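Local coordinates for sulfur oxidation protein soxB (Thermus thermophilus, PDB 2WDD) that hydrolyses a sulfur-sulfur bond of cysteine S-thiosulfonate in the sulfur oxidation pathway, using an active site that holds two manganese ions, at residues Y45-P50 and L370-D375; T66-L71 and L86-F91; R181-S186 and A201-R206; L185-V190 and V215-P220. All coordinates share one frame; numbering follows the deposited sequence. Where two conformers were deposited one is given.

Overall arrangement
From the N terminus, segment 45-50 opens the long loop that interaction 1 closes only at 370-375, ahead of helix 380-392; the other three contacts fall within it. Interaction 2 is the first to close, where helix 67-74 meets the segment between helices 81-86 and 91-98. Interactions 3 and 4 follow, sharing Leu-185 and Ser-186, and close one after the other, first on 201-206 and then on 215-220, which belong to the neighbouring strands 202-207 and 210-217 of one sheet. Interactions 1 and 2 touch each other, with Pro-50 against Tyr-88. The centre of interaction 4 lies about 30 Å from that of interaction 1, on the opposite side of the chain's centre.

Interaction 1 of 4, residues Y45-P50 and L370-D375; sequences YFMEPP and LLYKRD
The end of Met-47 is one bump of this contact, lodged between Leu-370 and the Tyr-372 ring. Its methyl CE rests over a face of that ring in a CH-pi contact, 4.0 Å from the centroid. The methionine runs out extended and bends only at its end (chi3 87°), which turns CE onto the ring while SD makes an oblique Met-aromatic contact. SD also lies 3.9 Å from CD2 of Leu-370. A second bump is Pro-50, whose CG meets CE1 of Tyr-372 at 3.8 Å. Without the ring, as with a serine in its place, the methionine methyl and Pro-50 would probably face a gap. Farther on, the Arg-374 carbonyl fits between two prolines: Pro-49 CA makes a CA-H...O contact with Arg-374 O at 3.4 Å, and Pro-50 CD lies against the same oxygen. In one of its two modelled conformers Arg-374 lays a guanidinium face over Pro-49 CG. Water 1 lies 3.1 Å from Met-47 O and 3.0 Å from Arg-374 O, but its protons may be shared with further acceptors. Thus apolar side-chain contacts are joined by a polar link through carbonyl and water, with Arg-374 NH1 salt-bridged to Asp-465 and its side chain close to the manganese ligand His-288.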
loop_
_atom_site.group_PDB
_atom_site.type_symbol
_atom_site.label_atom_id
_atom_site.label_comp_id
_atom_site.label_asym_id
_atom_site.label_seq_id
_atom_site.Cartn_x
_atom_site.Cartn_y
_atom_site.Cartn_z
ATOM N N TYR A 45 6.886 2.872 12.318
ATOM C CA TYR A 45 7.719 3.603 11.371
ATOM C C TYR A 45 7.471 3.049 9.992
ATOM O O TYR A 45 7.221 1.862 9.842
ATOM C CB TYR A 45 9.185 3.490 11.757
ATOM C CG TYR A 45 9.443 4.006 13.150
ATOM C CD1 TYR A 45 9.669 5.361 13.382
ATOM C CD2 TYR A 45 9.383 3.149 14.244
ATOM C CE1 TYR A 45 9.874 5.840 14.674
ATOM C CE2 TYR A 45 9.588 3.620 15.538
ATOM C CZ TYR A 45 9.859 4.958 15.738
ATOM O OH TYR A 45 10.058 5.424 17.023
ATOM N N PHE A 46 7.516 3.917 8.983
ATOM C CA PHE A 46 7.263 3.484 7.608
ATOM C C PHE A 46 8.074 4.345 6.643
ATOM O O PHE A 46 7.691 5.479 6.330
ATOM C CB PHE A 46 5.766 3.595 7.289
ATOM C CG PHE A 46 5.361 2.929 5.994
ATOM C CD1 PHE A 46 4.910 1.613 5.977
ATOM C CD2 PHE A 46 5.409 3.628 4.797
ATOM C CE1 PHE A 46 4.527 1.010 4.792
ATOM C CE2 PHE A 46 5.042 3.025 3.602
ATOM C CZ PHE A 46 4.599 1.712 3.602
ATOM N N MET A 47 9.199 3.798 6.187
ATOM C CA MET A 47 10.079 4.504 5.269
ATOM C C MET A 47 9.640 4.324 3.824
ATOM O O MET A 47 9.282 3.221 3.406
ATOM C CB MET A 47 11.505 3.972 5.422
ATOM C CG MET A 47 12.534 4.754 4.621
ATOM S SD MET A 47 14.177 4.025 4.762
ATOM C CE MET A 47 14.059 2.839 3.429
ATOM N N GLU A 48 9.727 5.402 3.047
ATOM C CA GLU A 48 9.438 5.316 1.625
ATOM C C GLU A 48 10.539 4.530 0.923
ATOM O O GLU A 48 11.645 4.368 1.443
ATOM C CB GLU A 48 9.294 6.712 1.008
ATOM C CG GLU A 48 8.096 7.466 1.575
ATOM C CD GLU A 48 6.771 6.783 1.254
ATOM O OE1 GLU A 48 6.549 6.409 0.083
ATOM O OE2 GLU A 48 5.972 6.572 2.186
ATOM N N PRO A 49 10.251 4.031 -0.286
ATOM C CA PRO A 49 11.230 3.206 -0.996
ATOM C C PRO A 49 12.476 3.956 -1.407
ATOM O O PRO A 49 12.399 5.092 -1.873
ATOM C CB PRO A 49 10.486 2.775 -2.265
ATOM C CG PRO A 49 9.357 3.756 -2.425
ATOM C CD PRO A 49 8.966 4.121 -1.001
ATOM N N PRO A 50 13.627 3.293 -1.341
ATOM C CA PRO A 50 14.842 3.945 -1.835
ATOM C C PRO A 50 14.852 3.982 -3.375
ATOM O O PRO A 50 15.537 4.822 -3.969
ATOM C CB PRO A 50 15.981 3.063 -1.300
ATOM C CG PRO A 50 15.373 2.180 -0.271
ATOM C CD PRO A 50 13.898 2.090 -0.537
ATOM N N LEU A 370 18.488 -1.119 10.338
ATOM C CA LEU A 370 17.201 -0.790 9.735
ATOM C C LEU A 370 16.632 -1.908 8.882
ATOM O O LEU A 370 17.281 -2.356 7.938
ATOM C CB LEU A 370 17.388 0.415 8.816
ATOM C CG LEU A 370 16.103 1.023 8.241
ATOM C CD1 LEU A 370 15.280 1.650 9.351
ATOM C CD2 LEU A 370 16.464 2.055 7.158
ATOM N N LEU A 371 15.400 -2.307 9.178
ATOM C CA LEU A 371 14.695 -3.303 8.368
ATOM C C LEU A 371 13.565 -2.553 7.649
ATOM O O LEU A 371 12.647 -2.031 8.286
ATOM C CB LEU A 371 14.105 -4.416 9.247
ATOM C CG LEU A 371 15.145 -5.309 9.927
ATOM C CD1 LEU A 371 14.466 -6.292 10.888
ATOM C CD2 LEU A 371 15.950 -6.074 8.845
ATOM N N TYR A 372 13.680 -2.446 6.328
ATOM C CA TYR A 372 12.660 -1.761 5.532
ATOM C C TYR A 372 12.144 -2.742 4.486
ATOM O O TYR A 372 12.822 -3.715 4.143
ATOM C CB TYR A 372 13.215 -0.490 4.864
ATOM C CG TYR A 372 14.373 -0.732 3.916
ATOM C CD1 TYR A 372 14.156 -0.901 2.552
ATOM C CD2 TYR A 372 15.684 -0.801 4.383
ATOM C CE1 TYR A 372 15.215 -1.077 1.671
ATOM C CE2 TYR A 372 16.740 -1.002 3.520
ATOM C CZ TYR A 372 16.504 -1.173 2.165
ATOM O OH TYR A 372 17.552 -1.362 1.293
ATOM N N LYS A 373 10.944 -2.471 3.989
ATOM C CA LYS A 373 10.276 -3.354 3.047
ATOM C C LYS A 373 10.124 -2.831 1.625
ATOM O O LYS A 373 10.282 -3.579 0.662
ATOM C CB LYS A 373 8.867 -3.669 3.578
ATOM C CG LYS A 373 7.952 -4.355 2.559
ATOM C CD LYS A 373 8.287 -5.842 2.469
ATOM C CE LYS A 373 7.509 -6.551 1.355
ATOM N NZ LYS A 373 7.573 -8.035 1.550
ATOM N N ARG A 374 9.770 -1.560 1.478
ATOM C CA ARG A 374 9.489 -1.014 0.157
ATOM C C ARG A 374 10.695 -0.705 -0.715
ATOM O O ARG A 374 11.660 -0.095 -0.257
ATOM C CB ARG A 374 8.577 0.208 0.260
ATOM C CG ARG A 374 7.189 -0.100 0.806
ATOM C CD ARG A 374 6.113 0.561 -0.041
ATOM N NE ARG A 374 6.358 0.376 -1.468
ATOM C CZ ARG A 374 6.170 1.317 -2.388
ATOM N NH1 ARG A 374 6.418 1.055 -3.662
ATOM N NH2 ARG A 374 5.709 2.510 -2.041
ATOM N N ASP A 375 10.611 -1.128 -1.977
ATOM C CA ASP A 375 11.650 -0.891 -2.975
ATOM C C ASP A 375 11.241 -1.620 -4.248
ATOM O O ASP A 375 10.564 -2.641 -4.185
ATOM C CB ASP A 375 13.012 -1.432 -2.518
ATOM C CG ASP A 375 14.138 -1.039 -3.470
ATOM O OD1 ASP A 375 14.444 0.168 -3.502
ATOM O OD2 ASP A 375 14.657 -1.893 -4.238
HETATM O O HOH W 1 11.215 1.067 2.432
#

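Interaction 2 of 4, residues T66-L71 and L86-F91; sequences TGEAIL and LSYVDF
Ile-70 and Leu-86 form the tight end of this contact, their methyls CD1 and CD1 meeting at 3.6 Å. Leu-71 and Leu-86 lie antiparallel alongside each other, CD2 to CD2 at 4.0 Å, and CB of Ser-87 fits against Ile-70 CG2 and Leu-71 CD2. A chi1 of 174° swings the Ser-87 hydroxyl away from its own N and toward Gly-67, where OG donates to Gly-67 O at 2.9 Å. It comes from above the carbonyl plane, 44° out of it. The same OG accepts a nearly straight bond from Val-89 N (3.1 Å, 168°), an ST turn just past the end of helix 81-86. Val-89 CG2 packs on Gly-67 C at 3.7 Å.

Toward the partly exposed residues Thr-66 and Glu-68 the join is looser and wetter. Water 2, in the plane at the edge of the Tyr-88 ring, links Thr-66 OG1 (2.8 Å) and Tyr-88 OH (3.0 Å), and water 3 accepts from the backbone N of Gly-67 and of Tyr-88. Glu-68 reaches out to a salt bridge with Arg-556. One serine hydroxyl, used as both donor and acceptor, thus couples Gly-67 to the turn after helix 81-86, with hydrocarbon on one flank and water on the other.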
loop_
_atom_site.group_PDB
_atom_site.type_symbol
_atom_site.label_atom_id
_atom_site.label_comp_id
_atom_site.label_asym_id
_atom_site.label_seq_id
_atom_site.Cartn_x
_atom_site.Cartn_y
_atom_site.Cartn_z
ATOM N N THR A 66 11.734 9.388 -5.707
ATOM C CA THR A 66 12.255 8.932 -4.427
ATOM C C THR A 66 13.425 9.825 -4.009
ATOM O O THR A 66 13.871 10.701 -4.765
ATOM C CB THR A 66 12.792 7.488 -4.536
ATOM O OG1 THR A 66 13.836 7.458 -5.527
ATOM C CG2 THR A 66 11.673 6.494 -4.890
ATOM N N GLY A 67 13.926 9.579 -2.804
ATOM C CA GLY A 67 15.149 10.198 -2.324
ATOM C C GLY A 67 15.208 11.706 -2.449
ATOM O O GLY A 67 14.271 12.407 -2.077
ATOM N N GLU A 68 16.341 12.222 -2.922
ATOM C CA GLU A 68 16.493 13.669 -3.011
ATOM C C GLU A 68 15.569 14.259 -4.067
ATOM O O GLU A 68 15.075 15.395 -3.935
ATOM C CB GLU A 68 17.950 14.033 -3.299
ATOM C CG GLU A 68 18.934 13.432 -2.300
ATOM C CD GLU A 68 19.455 12.036 -2.666
ATOM O OE1 GLU A 68 18.896 11.366 -3.566
ATOM O OE2 GLU A 68 20.408 11.574 -1.984
ATOM N N ALA A 69 15.368 13.499 -5.137
ATOM C CA ALA A 69 14.550 13.955 -6.255
ATOM C C ALA A 69 13.122 14.300 -5.849
ATOM O O ALA A 69 12.566 15.274 -6.332
ATOM C CB ALA A 69 14.552 12.919 -7.383
ATOM N N ILE A 70 12.513 13.486 -4.991
ATOM C CA ILE A 70 11.146 13.784 -4.581
ATOM C C ILE A 70 11.091 15.057 -3.744
ATOM O O ILE A 70 10.143 15.831 -3.843
ATOM C CB ILE A 70 10.464 12.585 -3.899
ATOM C CG1 ILE A 70 8.944 12.790 -3.885
ATOM C CG2 ILE A 70 11.017 12.351 -2.515
ATOM C CD1 ILE A 70 8.166 11.548 -3.405
ATOM N N LEU A 71 12.108 15.280 -2.921
ATOM C CA LEU A 71 12.150 16.506 -2.129
ATOM C C LEU A 71 12.235 17.719 -3.057
ATOM O O LEU A 71 11.492 18.681 -2.894
ATOM C CB LEU A 71 13.309 16.483 -1.125
ATOM C CG LEU A 71 13.295 15.325 -0.115
ATOM C CD1 LEU A 71 14.506 15.410 0.781
ATOM C CD2 LEU A 71 12.009 15.313 0.709
ATOM N N LEU A 86 8.122 11.857 3.332
ATOM C CA LEU A 86 8.228 11.794 1.888
ATOM C C LEU A 86 9.348 10.984 1.266
ATOM O O LEU A 86 9.207 10.487 0.144
ATOM C CB LEU A 86 8.296 13.238 1.366
ATOM C CG LEU A 86 8.043 13.541 -0.109
ATOM C CD1 LEU A 86 6.643 13.080 -0.516
ATOM C CD2 LEU A 86 8.168 15.066 -0.336
ATOM N N SER A 87 10.476 10.878 1.957
ATOM C CA SER A 87 11.650 10.260 1.362
ATOM C C SER A 87 12.439 9.393 2.352
ATOM O O SER A 87 12.336 9.577 3.568
ATOM C CB SER A 87 12.548 11.417 0.894
ATOM O OG SER A 87 13.812 10.997 0.416
ATOM N N TYR A 88 13.277 8.497 1.829
ATOM C CA TYR A 88 14.150 7.677 2.677
ATOM C C TYR A 88 15.355 8.502 3.158
ATOM O O TYR A 88 16.076 8.071 4.052
ATOM C CB TYR A 88 14.679 6.440 1.916
ATOM C CG TYR A 88 15.663 6.747 0.796
ATOM C CD1 TYR A 88 17.038 6.780 1.018
ATOM C CD2 TYR A 88 15.204 6.986 -0.485
ATOM C CE1 TYR A 88 17.923 7.093 -0.032
ATOM C CE2 TYR A 88 16.062 7.270 -1.517
ATOM C CZ TYR A 88 17.405 7.330 -1.290
ATOM O OH TYR A 88 18.226 7.604 -2.364
ATOM N N VAL A 89 15.616 9.646 2.528
ATOM C CA VAL A 89 16.779 10.459 2.909
ATOM C C VAL A 89 16.708 10.822 4.398
ATOM O O VAL A 89 15.664 11.247 4.879
ATOM C CB VAL A 89 16.912 11.703 1.997
ATOM C CG1 VAL A 89 17.994 12.657 2.514
ATOM C CG2 VAL A 89 17.232 11.264 0.566
ATOM N N ASP A 90 17.813 10.609 5.115
ATOM C CA ASP A 90 17.903 10.903 6.557
ATOM C C ASP A 90 16.902 10.145 7.406
ATOM O O ASP A 90 16.610 10.554 8.532
ATOM C CB ASP A 90 17.735 12.407 6.840
ATOM C CG ASP A 90 18.625 13.283 5.972
ATOM O OD1 ASP A 90 19.792 12.913 5.733
ATOM O OD2 ASP A 90 18.159 14.372 5.580
ATOM N N PHE A 91 16.367 9.044 6.889
ATOM C CA PHE A 91 15.295 8.361 7.601
ATOM C C PHE A 91 15.485 8.064 9.078
ATOM O O PHE A 91 14.657 8.469 9.898
ATOM C CB PHE A 91 14.777 7.131 6.866
ATOM C CG PHE A 91 13.597 6.500 7.541
ATOM C CD1 PHE A 91 12.324 7.034 7.385
ATOM C CD2 PHE A 91 13.770 5.434 8.411
ATOM C CE1 PHE A 91 11.227 6.469 8.036
ATOM C CE2 PHE A 91 12.693 4.886 9.090
ATOM C CZ PHE A 91 11.417 5.399 8.897
HETATM O O HOH W 2 16.539 7.893 -4.855
HETATM O O HOH W 3 12.142 7.775 -1.157
#

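Interaction 3 of 4, residues R181-S186 and A201-R206; sequences RGEFLS and AYRIHR
NH2 of Arg-203 donates to Glu-183 OE1 at 2.7 Å and 170°, the shorter arm of a side-on salt bridge. The other arm runs from NE to Glu-183 OE2 at 2.8 Å and is almost as straight (167°). Both oxygens use their syn lone pairs, and the carboxylate and guanidinium planes lie only 9° apart, so the two flat groups meet edge to edge like a bidentate clasp. An extended glutamate chain carries the acid across the gap, whereas the arginine bends at chi2 and chi3 to present NE and NH2 together. This holds for one of the two modelled conformers of Arg-203, which suggests some mobility.

Behind the clasp Leu-185 packs CD2 against the Tyr-202 backbone, 3.9 Å from Tyr-202 C, and its CB lies 4.2 Å from Ala-201 O. Ser-186 OG lies 2.5 Å from Leu-185 O, too short to be relied on.

The weakly bonded strand 183-184 and strand 202-207 are the outermost strands of two different six-stranded mixed sheets, so the edges of two sheets are bridged by side chains. Strand 159-160, next to 183-184, touches both Leu-185 and Arg-203 through His-159, while helix 240-252 packs on Ala-201 and Tyr-202.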
loop_
_atom_site.group_PDB
_atom_site.type_symbol
_atom_site.label_atom_id
_atom_site.label_comp_id
_atom_site.label_asym_id
_atom_site.label_seq_id
_atom_site.Cartn_x
_atom_site.Cartn_y
_atom_site.Cartn_z
ATOM N N ARG A 181 -20.536 1.883 9.281
ATOM C CA ARG A 181 -21.567 2.923 9.258
ATOM C C ARG A 181 -21.438 3.894 8.090
ATOM O O ARG A 181 -22.365 4.638 7.782
ATOM C CB ARG A 181 -21.636 3.657 10.595
ATOM C CG ARG A 181 -22.141 2.773 11.735
ATOM C CD ARG A 181 -21.941 3.429 13.092
ATOM N NE ARG A 181 -22.521 4.769 13.138
ATOM C CZ ARG A 181 -23.801 5.017 13.389
ATOM N NH1 ARG A 181 -24.637 4.015 13.624
ATOM N NH2 ARG A 181 -24.244 6.268 13.408
ATOM N N GLY A 182 -20.294 3.872 7.421
ATOM C CA GLY A 182 -20.106 4.709 6.257
ATOM C C GLY A 182 -20.808 4.047 5.091
ATOM O O GLY A 182 -21.462 3.002 5.256
ATOM N N GLU A 183 -20.687 4.648 3.912
ATOM C CA GLU A 183 -21.284 4.105 2.704
ATOM C C GLU A 183 -20.209 3.601 1.746
ATOM O O GLU A 183 -19.416 4.381 1.224
ATOM C CB GLU A 183 -22.179 5.128 1.995
ATOM C CG GLU A 183 -22.761 4.548 0.722
ATOM C CD GLU A 183 -23.714 5.470 0.010
ATOM O OE1 GLU A 183 -24.437 4.973 -0.870
ATOM O OE2 GLU A 183 -23.725 6.680 0.307
ATOM N N PHE A 184 -20.205 2.294 1.510
ATOM C CA PHE A 184 -19.243 1.668 0.606
ATOM C C PHE A 184 -19.623 1.978 -0.840
ATOM O O PHE A 184 -20.785 1.835 -1.222
ATOM C CB PHE A 184 -19.239 0.143 0.828
ATOM C CG PHE A 184 -18.176 -0.583 0.045
ATOM C CD1 PHE A 184 -16.925 -0.791 0.594
ATOM C CD2 PHE A 184 -18.419 -1.034 -1.242
ATOM C CE1 PHE A 184 -15.926 -1.428 -0.121
ATOM C CE2 PHE A 184 -17.427 -1.673 -1.971
ATOM C CZ PHE A 184 -16.175 -1.870 -1.407
ATOM N N LEU A 185 -18.650 2.415 -1.634
ATOM C CA LEU A 185 -18.889 2.747 -3.037
ATOM C C LEU A 185 -17.997 1.921 -3.956
ATOM O O LEU A 185 -16.844 1.652 -3.624
ATOM C CB LEU A 185 -18.575 4.230 -3.293
ATOM C CG LEU A 185 -19.343 5.270 -2.490
ATOM C CD1 LEU A 185 -18.799 6.669 -2.776
ATOM C CD2 LEU A 185 -20.837 5.193 -2.816
ATOM N N SER A 186 -18.514 1.583 -5.134
ATOM C CA SER A 186 -17.736 0.915 -6.172
ATOM C C SER A 186 -18.565 0.790 -7.436
ATOM O O SER A 186 -19.608 0.134 -7.431
ATOM C CB SER A 186 -17.236 -0.462 -5.724
ATOM O OG SER A 186 -16.060 -0.353 -4.924
ATOM N N ALA A 201 -22.400 3.282 -7.135
ATOM C CA ALA A 201 -21.207 3.793 -7.812
ATOM C C ALA A 201 -20.759 5.107 -7.198
ATOM O O ALA A 201 -19.565 5.407 -7.160
ATOM C CB ALA A 201 -21.480 3.991 -9.293
ATOM N N TYR A 202 -21.717 5.919 -6.763
ATOM C CA TYR A 202 -21.385 7.235 -6.225
ATOM C C TYR A 202 -22.428 7.762 -5.249
ATOM O O TYR A 202 -23.532 7.217 -5.134
ATOM C CB TYR A 202 -21.220 8.245 -7.379
ATOM C CG TYR A 202 -22.503 8.525 -8.149
ATOM C CD1 TYR A 202 -23.441 9.425 -7.665
ATOM C CD2 TYR A 202 -22.765 7.886 -9.353
ATOM C CE1 TYR A 202 -24.621 9.671 -8.355
ATOM C CE2 TYR A 202 -23.947 8.108 -10.043
ATOM C CZ TYR A 202 -24.864 9.006 -9.543
ATOM O OH TYR A 202 -26.025 9.233 -10.246
ATOM N N ARG A 203 -22.061 8.825 -4.540
ATOM C CA ARG A 203 -22.979 9.513 -3.638
ATOM C C ARG A 203 -22.779 11.010 -3.834
ATOM O O ARG A 203 -21.647 11.477 -3.863
ATOM C CB ARG A 203 -22.727 9.150 -2.177
ATOM C CG ARG A 203 -23.637 9.895 -1.195
ATOM C CD ARG A 203 -25.112 9.557 -1.423
ATOM N NE ARG A 203 -25.278 8.118 -1.591
ATOM C CZ ARG A 203 -26.129 7.543 -2.435
ATOM N NH1 ARG A 203 -26.966 8.278 -3.155
ATOM N NH2 ARG A 203 -26.170 6.223 -2.524
ATOM N N ILE A 204 -23.874 11.757 -3.957
ATOM C CA ILE A 204 -23.791 13.208 -4.097
ATOM C C ILE A 204 -24.005 13.848 -2.739
ATOM O O ILE A 204 -24.926 13.484 -2.003
ATOM C CB ILE A 204 -24.776 13.752 -5.148
ATOM C CG1 ILE A 204 -24.400 13.252 -6.543
ATOM C CG2 ILE A 204 -24.786 15.290 -5.124
ATOM C CD1 ILE A 204 -25.478 13.480 -7.586
ATOM N N HIS A 205 -23.128 14.785 -2.396
ATOM C CA HIS A 205 -23.185 15.475 -1.118
ATOM C C HIS A 205 -23.403 16.965 -1.320
ATOM O O HIS A 205 -22.801 17.571 -2.199
ATOM C CB HIS A 205 -21.866 15.294 -0.378
ATOM C CG HIS A 205 -21.635 13.896 0.099
ATOM N ND1 HIS A 205 -22.027 13.463 1.348
ATOM C CD2 HIS A 205 -21.038 12.838 -0.499
ATOM C CE1 HIS A 205 -21.704 12.187 1.487
ATOM N NE2 HIS A 205 -21.107 11.785 0.380
ATOM N N ARG A 206 -24.232 17.557 -0.468
ATOM C CA ARG A 206 -24.473 18.987 -0.536
ATOM C C ARG A 206 -23.291 19.708 0.095
ATOM O O ARG A 206 -22.879 19.392 1.211
ATOM C CB ARG A 206 -25.761 19.351 0.205
ATOM C CG ARG A 206 -27.026 19.114 -0.604
ATOM C CD ARG A 206 -28.132 20.085 -0.203
ATOM N NE ARG A 206 -28.778 19.697 1.048
ATOM C CZ ARG A 206 -29.657 20.450 1.703
ATOM N NH1 ARG A 206 -30.192 20.013 2.835
ATOM N NH2 ARG A 206 -30.004 21.638 1.228
#

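Interaction 4 of 4, residues L185-V190 and V215-P220; sequences LSYNIV and VGASYP
The loop 185-190 runs past the end of strand 215-217 with the CA atoms of Ser-186 and Gly-216 only 4.4 Å apart, and Tyr-187 N donates to Gly-216 O at 2.9 Å. The closeness depends on the missing side chain of Gly-216, since a CB there would collide with CB of Leu-185, which lies 3.9 Å from Gly-216 CA. Tyr-187 turns its edge to this strand: CE2 stands 3.6 Å from Ala-217 CB, and Gly-216 O also lies near the ring plane. Over one face of the same ring sits CB of Asn-188.

Asn-188 places CG between its backbone N and carbonyl carbon (chi1 62°), which sets the amide toward Ser-218, whose main chain it clasps at both ends. OD1 accepts from Ser-218 N at 3.0 Å, in the carbonyl plane and on a lone pair, whereas ND2 donates to Ser-218 O at 2.9 Å from 44° above that carbonyl's plane. The amide nitrogen serves Phe-236 O as well. Replaced by a leucine, Asn-188 would lose both amide bonds, which is likely to leave Ser-218 N and O without these mates and the turn after the strand free to shift.

The hydroxyls of Ser-218 and Ser-186 lie 2.6 Å apart, OG to OG; the proton is not settled, and Ser-218 OG also bonds with Ser-162 OG. Ile-189 CD1 packs against Ser-218 OG. Next along, Tyr-219 stacks on His-286 and meets His-163, both manganese ligands. The chemistry is thus one of buried polar groups paired off by an amide and hydroxyls, fixing the main chain immediately before a residue that packs on the metal site.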
loop_
_atom_site.group_PDB
_atom_site.type_symbol
_atom_site.label_atom_id
_atom_site.label_comp_id
_atom_site.label_asym_id
_atom_site.label_seq_id
_atom_site.Cartn_x
_atom_site.Cartn_y
_atom_site.Cartn_z
ATOM N N LEU A 185 -18.650 2.415 -1.634
ATOM C CA LEU A 185 -18.889 2.747 -3.037
ATOM C C LEU A 185 -17.997 1.921 -3.956
ATOM O O LEU A 185 -16.844 1.652 -3.624
ATOM C CB LEU A 185 -18.575 4.230 -3.293
ATOM C CG LEU A 185 -19.343 5.270 -2.490
ATOM C CD1 LEU A 185 -18.799 6.669 -2.776
ATOM C CD2 LEU A 185 -20.837 5.193 -2.816
ATOM N N SER A 186 -18.514 1.583 -5.134
ATOM C CA SER A 186 -17.736 0.915 -6.172
ATOM C C SER A 186 -18.565 0.790 -7.436
ATOM O O SER A 186 -19.608 0.134 -7.431
ATOM C CB SER A 186 -17.236 -0.462 -5.724
ATOM O OG SER A 186 -16.060 -0.353 -4.924
ATOM N N TYR A 187 -18.122 1.429 -8.512
ATOM C CA TYR A 187 -18.845 1.345 -9.777
ATOM C C TYR A 187 -18.540 0.011 -10.459
ATOM O O TYR A 187 -19.316 -0.468 -11.295
ATOM C CB TYR A 187 -18.426 2.494 -10.718
ATOM C CG TYR A 187 -17.176 2.181 -11.523
ATOM C CD1 TYR A 187 -17.262 1.582 -12.780
ATOM C CD2 TYR A 187 -15.913 2.377 -10.980
ATOM C CE1 TYR A 187 -16.124 1.245 -13.499
ATOM C CE2 TYR A 187 -14.767 2.018 -11.679
ATOM C CZ TYR A 187 -14.874 1.463 -12.938
ATOM O OH TYR A 187 -13.739 1.105 -13.628
ATOM N N ASN A 188 -17.400 -0.588 -10.106
ATOM C CA ASN A 188 -16.894 -1.749 -10.819
ATOM C C ASN A 188 -17.115 -3.166 -10.305
ATOM O O ASN A 188 -16.810 -4.118 -11.023
ATOM C CB ASN A 188 -15.418 -1.554 -11.199
ATOM C CG ASN A 188 -14.510 -1.387 -9.988
ATOM O OD1 ASN A 188 -14.843 -0.696 -9.017
ATOM N ND2 ASN A 188 -13.347 -2.034 -10.040
ATOM N N ILE A 189 -17.595 -3.312 -9.078
ATOM C CA ILE A 189 -17.824 -4.642 -8.523
ATOM C C ILE A 189 -19.218 -5.064 -8.978
ATOM O O ILE A 189 -20.215 -4.482 -8.557
ATOM C CB ILE A 189 -17.680 -4.653 -6.996
ATOM C CG1 ILE A 189 -16.257 -4.224 -6.606
ATOM C CG2 ILE A 189 -17.957 -6.060 -6.429
ATOM C CD1 ILE A 189 -16.055 -3.996 -5.128
ATOM N N VAL A 190 -19.269 -6.051 -9.867
ATOM C CA VAL A 190 -20.537 -6.504 -10.430
ATOM C C VAL A 190 -20.630 -8.015 -10.352
ATOM O O VAL A 190 -19.628 -8.706 -10.175
ATOM C CB VAL A 190 -20.693 -6.024 -11.899
ATOM C CG1 VAL A 190 -20.512 -4.500 -11.998
ATOM C CG2 VAL A 190 -19.704 -6.753 -12.827
ATOM N N VAL A 215 -17.361 9.315 -6.441
ATOM C CA VAL A 215 -17.521 8.067 -7.187
ATOM C C VAL A 215 -16.455 7.120 -6.651
ATOM O O VAL A 215 -15.336 7.551 -6.386
ATOM C CB VAL A 215 -17.310 8.292 -8.703
ATOM C CG1 VAL A 215 -17.471 6.985 -9.496
ATOM C CG2 VAL A 215 -18.242 9.395 -9.221
ATOM N N GLY A 216 -16.787 5.847 -6.467
ATOM C CA GLY A 216 -15.802 4.899 -5.980
ATOM C C GLY A 216 -15.334 3.889 -7.014
ATOM O O GLY A 216 -16.097 3.428 -7.864
ATOM N N ALA A 217 -14.064 3.518 -6.918
ATOM C CA ALA A 217 -13.496 2.482 -7.780
ATOM C C ALA A 217 -12.623 1.558 -6.946
ATOM O O ALA A 217 -11.713 2.015 -6.259
ATOM C CB ALA A 217 -12.688 3.079 -8.916
ATOM N N SER A 218 -12.955 0.270 -6.953
ATOM C CA SER A 218 -12.144 -0.724 -6.253
ATOM C C SER A 218 -11.077 -1.290 -7.200
ATOM O O SER A 218 -11.158 -1.146 -8.419
ATOM C CB SER A 218 -13.023 -1.845 -5.703
ATOM O OG SER A 218 -13.696 -1.407 -4.540
ATOM N N TYR A 219 -10.068 -1.943 -6.634
ATOM C CA TYR A 219 -8.964 -2.472 -7.434
ATOM C C TYR A 219 -9.481 -3.426 -8.504
ATOM O O TYR A 219 -10.178 -4.386 -8.190
ATOM C CB TYR A 219 -7.992 -3.212 -6.520
ATOM C CG TYR A 219 -6.703 -3.629 -7.189
ATOM C CD1 TYR A 219 -5.907 -2.709 -7.860
ATOM C CD2 TYR A 219 -6.246 -4.935 -7.084
ATOM C CE1 TYR A 219 -4.717 -3.087 -8.459
ATOM C CE2 TYR A 219 -5.046 -5.321 -7.672
ATOM C CZ TYR A 219 -4.284 -4.397 -8.338
ATOM O OH TYR A 219 -3.083 -4.788 -8.909
ATOM N N PRO A 220 -9.116 -3.193 -9.774
ATOM C CA PRO A 220 -9.651 -4.042 -10.857
ATOM C C PRO A 220 -9.022 -5.422 -11.000
ATOM O O PRO A 220 -9.550 -6.273 -11.728
ATOM C CB PRO A 220 -9.378 -3.221 -12.123
ATOM C CG PRO A 220 -8.285 -2.271 -11.748
ATOM C CD PRO A 220 -8.472 -1.968 -10.292
#